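Local coordinates for periplasmic beta-glucosidase (Pseudomonas aeruginosa, PDB 6R5V), which probably hydrolyses terminal, non-reducing beta-D-glucosyl residues with release of beta-D-glucose, as a periplasmic glycoside hydrolase of family 3, at residues 174-179 against 218-223; 252-257 against 284-289. The protein carries 1 engineered substitution. All blocks are in the same frame, centred on the assembly; numbering follows the deposited sequence.

Contact 1 (174-179 against 218-223); sequences AVKHFA and AVMVSL. With XYP (beta-D-xylopyranose), chain C.
O4 of the chain C xylose is gripped by two neighbouring side chains of 174-179: His-177 NE2 lies 2.7 Å from it and Lys-176 NZ donates to it at 2.9 Å. The same NZ reaches the sugar's O3 weakly. Extended beyond CG, Lys-176 passes over one face of the His-177 imidazole, its CG over the ring centre, 3.7 Å above the plane, while O4 meets the ring at its edge. Asp-128 holds ND1 and the carbonyl of Phe-123 takes NZ, which fixes both groups. From 218-223, Met-220 runs out beside them, its CG anti to the backbone N (chi1 179°), and brings SD to 3.7 Å from O3 of the sugar. Behind the site the strands run parallel. Val-175 O accepts Met-220 N at 2.8 Å, and Phe-178 N gives a nearly straight bond (173°) to Met-220 O. Between Val-175 and Phe-178 the register slips by one residue, a beta bulge that includes the cis peptide before His-177. On the face away from the sugar, Val-219 CG1 packs 3.4 Å from Phe-178 CB. An amine and an imidazole converging on one hydroxyl are consistent with recognition at O4, alongside Asp-79 and Arg-137, with the methionine sulfur against O3.

Contact 2 (252-257 against 284-289); sequences TISNHG and DMNMND. Engineered in segment 252-257: Asn-255 (natural residue Asp). With XYP (beta-D-xylopyranose), chain C; XYP (beta-D-xylopyranose), chain B.
Met-287 reaches across to 252-257 with its thioether, SD lying 3.3 Å from His-256 N, while that N-H is donated to Asn-255 OD1 at 2.6 Å. Asn-255 is an engineered residue (Asp in the natural sequence). Its CG stands anti to the backbone N (chi1 -155°), which turns the amide from 284-289 toward the sugars, with OD1 3.3 Å from O5 of the chain C xylose. His-256 CB packs 3.7 Å from C3 of the chain B xylose.

One shell further out, Ser-254 OG receives Met-287 N in a nearly linear bond of 3.0 Å (177°) and also meets a water that donates to Asp-289 OD2. Asn-286 ND2 donates to Asp-289 OD1 from above the carboxylate plane. Backbone pairing continues with Ser-254 N to Met-285 O at 2.8 Å. At the far end Thr-252 and Asp-284 cross at about a right angle: Thr-252 N donates to Asp-284 OD2, and Asp-284 N donates to Thr-252 OG1 at 2.9 Å. That hydroxyl is also bonded to Gly-282 O, and salt bridges to Arg-243 and Arg-312 anchor the carboxylate.

Two nearly co-directional strand ends, the first of which continues into a sugar-lining loop, are typical of the seventh and eighth strands of a TIM-type barrel, joined by a beta-alpha-beta crossover through helix 271-281, here in the family 3 N-terminal domain.

In the fold
Both contacts are buried in one parallel barrel sheet, in which strands 218-221 and 251-253 are neighbours, with Val-219 O and Ile-253 N 2.9 Å apart, a probable hydrogen bond. Contact 1 lies deeper, its centre about 13 Å from the centre of the chain, against about 21 Å for that of contact 2, whose outer loop residues are partly exposed. Their chemistry follows this placement. Continuous parallel pairing, interrupted by a bulge, and two sugar-binding side chains mark contact 1, whereas contact 2 has a single bridge supplemented by side-chain, carboxylate and water bonds. The methyls of Met-220 and Met-287 meet inside the barrel, CE to CE 3.5 Å, and both contacts border the chain C xylose.

Contact 1 (174-179 against 218-223)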
loop_
_atom_site.group_PDB
_atom_site.type_symbol
_atom_site.label_atom_id
_atom_site.label_comp_id
_atom_site.label_asym_id
_atom_site.label_seq_id
_atom_site.Cartn_x
_atom_site.Cartn_y
_atom_site.Cartn_z
ATOM N N ALA A 174 -3.128 -12.567 26.783
ATOM C CA ALA A 174 -4.120 -11.741 26.072
ATOM C C ALA A 174 -3.538 -11.463 24.682
ATOM O O ALA A 174 -2.758 -10.530 24.529
ATOM C CB ALA A 174 -4.484 -10.507 26.854
ATOM N N VAL A 175 -3.854 -12.356 23.736
ATOM C CA VAL A 175 -3.350 -12.268 22.328
ATOM C C VAL A 175 -3.837 -10.968 21.703
ATOM O O VAL A 175 -4.981 -10.564 21.954
ATOM C CB VAL A 175 -3.728 -13.490 21.478
ATOM C CG1 VAL A 175 -5.202 -13.717 21.290
ATOM C CG2 VAL A 175 -3.012 -13.485 20.147
ATOM N N LYS A 176 -2.963 -10.300 20.944
ATOM C CA LYS A 176 -3.303 -8.989 20.331
ATOM C C LYS A 176 -2.691 -8.908 18.930
ATOM O O LYS A 176 -1.830 -9.697 18.587
ATOM C CB LYS A 176 -2.803 -7.888 21.275
ATOM C CG LYS A 176 -1.296 -7.736 21.337
ATOM C CD LYS A 176 -0.861 -6.768 22.434
ATOM C CE LYS A 176 0.613 -6.474 22.422
ATOM N NZ LYS A 176 0.875 -5.491 23.484
ATOM N N HIS A 177 -3.114 -7.971 18.104
ATOM C CA HIS A 177 -4.237 -7.064 18.264
ATOM C C HIS A 177 -5.354 -7.495 17.297
ATOM O O HIS A 177 -5.151 -7.482 16.079
ATOM C CB HIS A 177 -3.828 -5.637 17.934
ATOM C CG HIS A 177 -2.678 -5.115 18.730
ATOM N ND1 HIS A 177 -1.354 -5.333 18.355
ATOM C CD2 HIS A 177 -2.645 -4.362 19.850
ATOM C CE1 HIS A 177 -0.556 -4.704 19.222
ATOM N NE2 HIS A 177 -1.317 -4.101 20.131
ATOM N N PHE A 178 -6.457 -8.001 17.816
ATOM C CA PHE A 178 -7.496 -8.682 17.007
ATOM C C PHE A 178 -8.379 -7.578 16.414
ATOM O O PHE A 178 -9.127 -6.944 17.165
ATOM C CB PHE A 178 -8.260 -9.648 17.902
ATOM C CG PHE A 178 -9.240 -10.532 17.185
ATOM C CD1 PHE A 178 -8.779 -11.441 16.249
ATOM C CD2 PHE A 178 -10.591 -10.503 17.461
ATOM C CE1 PHE A 178 -9.653 -12.331 15.632
ATOM C CE2 PHE A 178 -11.456 -11.408 16.870
ATOM C CZ PHE A 178 -10.987 -12.301 15.938
ATOM N N ALA A 179 -8.252 -7.274 15.105
ATOM C CA ALA A 179 -7.440 -8.012 14.151
ATOM C C ALA A 179 -6.972 -7.098 13.008
ATOM O O ALA A 179 -7.615 -6.061 12.748
ATOM C CB ALA A 179 -8.275 -9.149 13.584
ATOM N N ALA A 218 -7.451 -14.600 26.933
ATOM C CA ALA A 218 -7.986 -13.273 26.578
ATOM C C ALA A 218 -7.566 -12.882 25.177
ATOM O O ALA A 218 -6.590 -13.420 24.623
ATOM C CB ALA A 218 -7.566 -12.227 27.595
ATOM N N VAL A 219 -8.364 -11.975 24.615
ATOM C CA VAL A 219 -8.091 -11.371 23.289
ATOM C C VAL A 219 -8.188 -9.854 23.432
ATOM O O VAL A 219 -9.200 -9.356 23.934
ATOM C CB VAL A 219 -9.067 -11.921 22.250
ATOM C CG1 VAL A 219 -8.970 -11.122 20.921
ATOM C CG2 VAL A 219 -8.862 -13.414 22.075
ATOM N N MET A 220 -7.115 -9.149 23.076
ATOM C CA MET A 220 -7.140 -7.680 23.026
ATOM C C MET A 220 -7.548 -7.191 21.634
ATOM O O MET A 220 -6.940 -7.564 20.602
ATOM C CB MET A 220 -5.801 -7.071 23.412
ATOM C CG MET A 220 -5.855 -5.574 23.333
ATOM S SD MET A 220 -4.366 -4.818 24.008
ATOM C CE MET A 220 -4.823 -4.890 25.741
ATOM N N VAL A 221 -8.572 -6.363 21.625
ATOM C CA VAL A 221 -9.239 -5.888 20.391
ATOM C C VAL A 221 -8.433 -4.713 19.838
ATOM O O VAL A 221 -7.933 -3.881 20.620
ATOM C CB VAL A 221 -10.721 -5.584 20.666
ATOM C CG1 VAL A 221 -11.404 -5.110 19.409
ATOM C CG2 VAL A 221 -11.431 -6.832 21.214
ATOM N N SER A 222 -8.270 -4.672 18.511
ATOM C CA SER A 222 -7.451 -3.631 17.843
ATOM C C SER A 222 -8.168 -2.273 17.690
ATOM O O SER A 222 -9.385 -2.155 17.880
ATOM C CB SER A 222 -6.954 -4.148 16.503
ATOM O OG SER A 222 -8.052 -4.220 15.602
ATOM N N LEU A 223 -7.371 -1.265 17.345
ATOM C CA LEU A 223 -7.749 0.162 17.231
ATOM C C LEU A 223 -8.251 0.526 15.827
ATOM O O LEU A 223 -8.851 1.600 15.686
ATOM C CB LEU A 223 -6.516 0.988 17.617
ATOM C CG LEU A 223 -6.250 1.045 19.118
ATOM C CD1 LEU A 223 -4.902 1.669 19.385
ATOM C CD2 LEU A 223 -7.336 1.847 19.813
HETATM C C1 XYP C . -1.245 0.350 24.603
HETATM C C2 XYP C . -1.646 -0.975 25.291
HETATM C C3 XYP C . -0.875 -2.133 24.631
HETATM C C4 XYP C . -1.244 -2.145 23.152
HETATM C C5 XYP C . -0.995 -0.797 22.479
HETATM O O2 XYP C . -1.449 -0.823 26.712
HETATM O O3 XYP C . -1.145 -3.456 25.111
HETATM O O4 XYP C . -0.464 -3.141 22.514
HETATM O O5 XYP C . -1.489 0.335 23.182
#

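Contact 2 (252-257 against 284-289)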
loop_
_atom_site.group_PDB
_atom_site.type_symbol
_atom_site.label_atom_id
_atom_site.label_comp_id
_atom_site.label_asym_id
_atom_site.label_seq_id
_atom_site.Cartn_x
_atom_site.Cartn_y
_atom_site.Cartn_z
ATOM N N THR A 252 -12.728 -10.796 26.158
ATOM C CA THR A 252 -12.290 -9.742 25.203
ATOM C C THR A 252 -12.017 -8.446 25.960
ATOM O O THR A 252 -12.847 -8.050 26.805
ATOM C CB THR A 252 -13.317 -9.544 24.102
ATOM O OG1 THR A 252 -14.609 -9.385 24.695
ATOM C CG2 THR A 252 -13.331 -10.695 23.137
ATOM N N ILE A 253 -10.909 -7.806 25.651
ATOM C CA ILE A 253 -10.472 -6.562 26.326
ATOM C C ILE A 253 -10.313 -5.500 25.241
ATOM O O ILE A 253 -9.635 -5.761 24.226
ATOM C CB ILE A 253 -9.160 -6.779 27.079
ATOM C CG1 ILE A 253 -9.235 -7.955 28.041
ATOM C CG2 ILE A 253 -8.698 -5.493 27.752
ATOM C CD1 ILE A 253 -7.896 -8.266 28.741
ATOM N N SER A 254 -10.852 -4.315 25.477
ATOM C CA SER A 254 -10.627 -3.165 24.566
ATOM C C SER A 254 -9.190 -2.626 24.759
ATOM O O SER A 254 -8.563 -2.877 25.813
ATOM C CB SER A 254 -11.675 -2.112 24.814
ATOM O OG SER A 254 -11.268 -1.237 25.842
ATOM N N ASN A 255 -8.689 -1.864 23.790
ATOM C CA ASN A 255 -7.444 -1.072 23.946
ATOM C C ASN A 255 -7.798 0.262 24.612
ATOM O O ASN A 255 -9.013 0.585 24.802
ATOM C CB ASN A 255 -6.729 -0.925 22.600
ATOM C CG ASN A 255 -5.243 -0.701 22.757
ATOM O OD1 ASN A 255 -4.802 0.087 23.587
ATOM N ND2 ASN A 255 -4.451 -1.418 21.989
ATOM N N HIS A 256 -6.783 1.006 25.018
ATOM C CA HIS A 256 -6.914 2.245 25.802
ATOM C C HIS A 256 -7.757 3.276 25.030
ATOM O O HIS A 256 -7.356 3.667 23.946
ATOM C CB HIS A 256 -5.517 2.812 26.075
ATOM C CG HIS A 256 -5.557 4.031 26.907
ATOM N ND1 HIS A 256 -5.571 5.296 26.373
ATOM C CD2 HIS A 256 -5.546 4.175 28.243
ATOM C CE1 HIS A 256 -5.607 6.182 27.352
ATOM N NE2 HIS A 256 -5.578 5.507 28.512
ATOM N N GLY A 257 -8.903 3.685 25.553
ATOM C CA GLY A 257 -9.727 4.692 24.871
ATOM C C GLY A 257 -10.441 4.177 23.618
ATOM O O GLY A 257 -11.042 5.017 22.923
ATOM N N ASP A 284 -15.852 -7.194 26.212
ATOM C CA ASP A 284 -16.251 -7.523 27.603
ATOM C C ASP A 284 -15.721 -6.462 28.550
ATOM O O ASP A 284 -16.469 -5.990 29.417
ATOM C CB ASP A 284 -15.729 -8.883 28.032
ATOM C CG ASP A 284 -16.332 -10.033 27.261
ATOM O OD1 ASP A 284 -17.437 -9.842 26.644
ATOM O OD2 ASP A 284 -15.654 -11.073 27.198
ATOM N N MET A 285 -14.472 -6.056 28.356
ATOM C CA MET A 285 -13.758 -5.246 29.353
ATOM C C MET A 285 -13.238 -3.964 28.689
ATOM O O MET A 285 -12.722 -4.018 27.554
ATOM C CB MET A 285 -12.679 -6.136 29.991
ATOM C CG MET A 285 -11.684 -5.459 30.857
ATOM S SD MET A 285 -10.856 -6.701 31.936
ATOM C CE MET A 285 -11.742 -6.492 33.477
ATOM N N ASN A 286 -13.447 -2.835 29.382
ATOM C CA ASN A 286 -13.286 -1.443 28.909
ATOM C C ASN A 286 -12.012 -0.920 29.558
ATOM O O ASN A 286 -11.997 -0.744 30.791
ATOM C CB ASN A 286 -14.582 -0.688 29.260
ATOM C CG ASN A 286 -14.626 0.796 28.964
ATOM O OD1 ASN A 286 -15.291 1.562 29.694
ATOM N ND2 ASN A 286 -13.972 1.204 27.895
ATOM N N MET A 287 -10.964 -0.681 28.776
ATOM C CA MET A 287 -9.689 -0.141 29.314
ATOM C C MET A 287 -9.739 1.400 29.408
ATOM O O MET A 287 -9.914 2.073 28.372
ATOM C CB MET A 287 -8.531 -0.596 28.427
ATOM C CG MET A 287 -7.172 -0.155 28.913
ATOM S SD MET A 287 -5.849 -0.649 27.741
ATOM C CE MET A 287 -5.726 -2.400 28.047
ATOM N N ASN A 288 -9.635 1.911 30.639
ATOM C CA ASN A 288 -9.409 3.314 31.080
ATOM C C ASN A 288 -10.527 4.329 30.791
ATOM O O ASN A 288 -10.662 5.244 31.620
ATOM C CB ASN A 288 -8.088 3.862 30.541
ATOM C CG ASN A 288 -6.941 3.655 31.511
ATOM O OD1 ASN A 288 -5.799 3.641 31.077
ATOM N ND2 ASN A 288 -7.212 3.507 32.795
ATOM N N ASP A 289 -11.256 4.317 29.678
ATOM C CA ASP A 289 -12.086 5.522 29.349
ATOM C C ASP A 289 -13.377 5.569 30.195
ATOM O O ASP A 289 -14.060 6.627 30.173
ATOM C CB ASP A 289 -12.345 5.663 27.856
ATOM C CG ASP A 289 -13.085 4.517 27.216
ATOM O OD1 ASP A 289 -13.982 3.964 27.890
ATOM O OD2 ASP A 289 -12.799 4.259 26.012
HETATM C C1 XYP C . -1.245 0.350 24.603
HETATM C C2 XYP C . -1.646 -0.975 25.291
HETATM C C3 XYP C . -0.875 -2.133 24.631
HETATM C C4 XYP C . -1.244 -2.145 23.152
HETATM C C5 XYP C . -0.995 -0.797 22.479
HETATM O O2 XYP C . -1.449 -0.823 26.712
HETATM O O3 XYP C . -1.145 -3.456 25.111
HETATM O O4 XYP C . -0.464 -3.141 22.514
HETATM O O5 XYP C . -1.489 0.335 23.182
HETATM O O1 XYP B . -0.854 6.811 25.347
HETATM C C1 XYP B . -1.472 5.524 25.465
HETATM C C2 XYP B . -1.764 5.010 24.067
HETATM C C3 XYP B . -2.445 3.628 24.181
HETATM C C4 XYP B . -1.495 2.713 24.977
HETATM C C5 XYP B . -1.236 3.292 26.363
HETATM O O2 XYP B . -2.571 6.053 23.497
HETATM O O3 XYP B . -2.844 2.991 22.941
HETATM O O4 XYP B . -2.036 1.412 25.158
HETATM O O5 XYP B . -0.651 4.596 26.193
HETATM O O HOH W 1 -11.903 1.700 25.647
#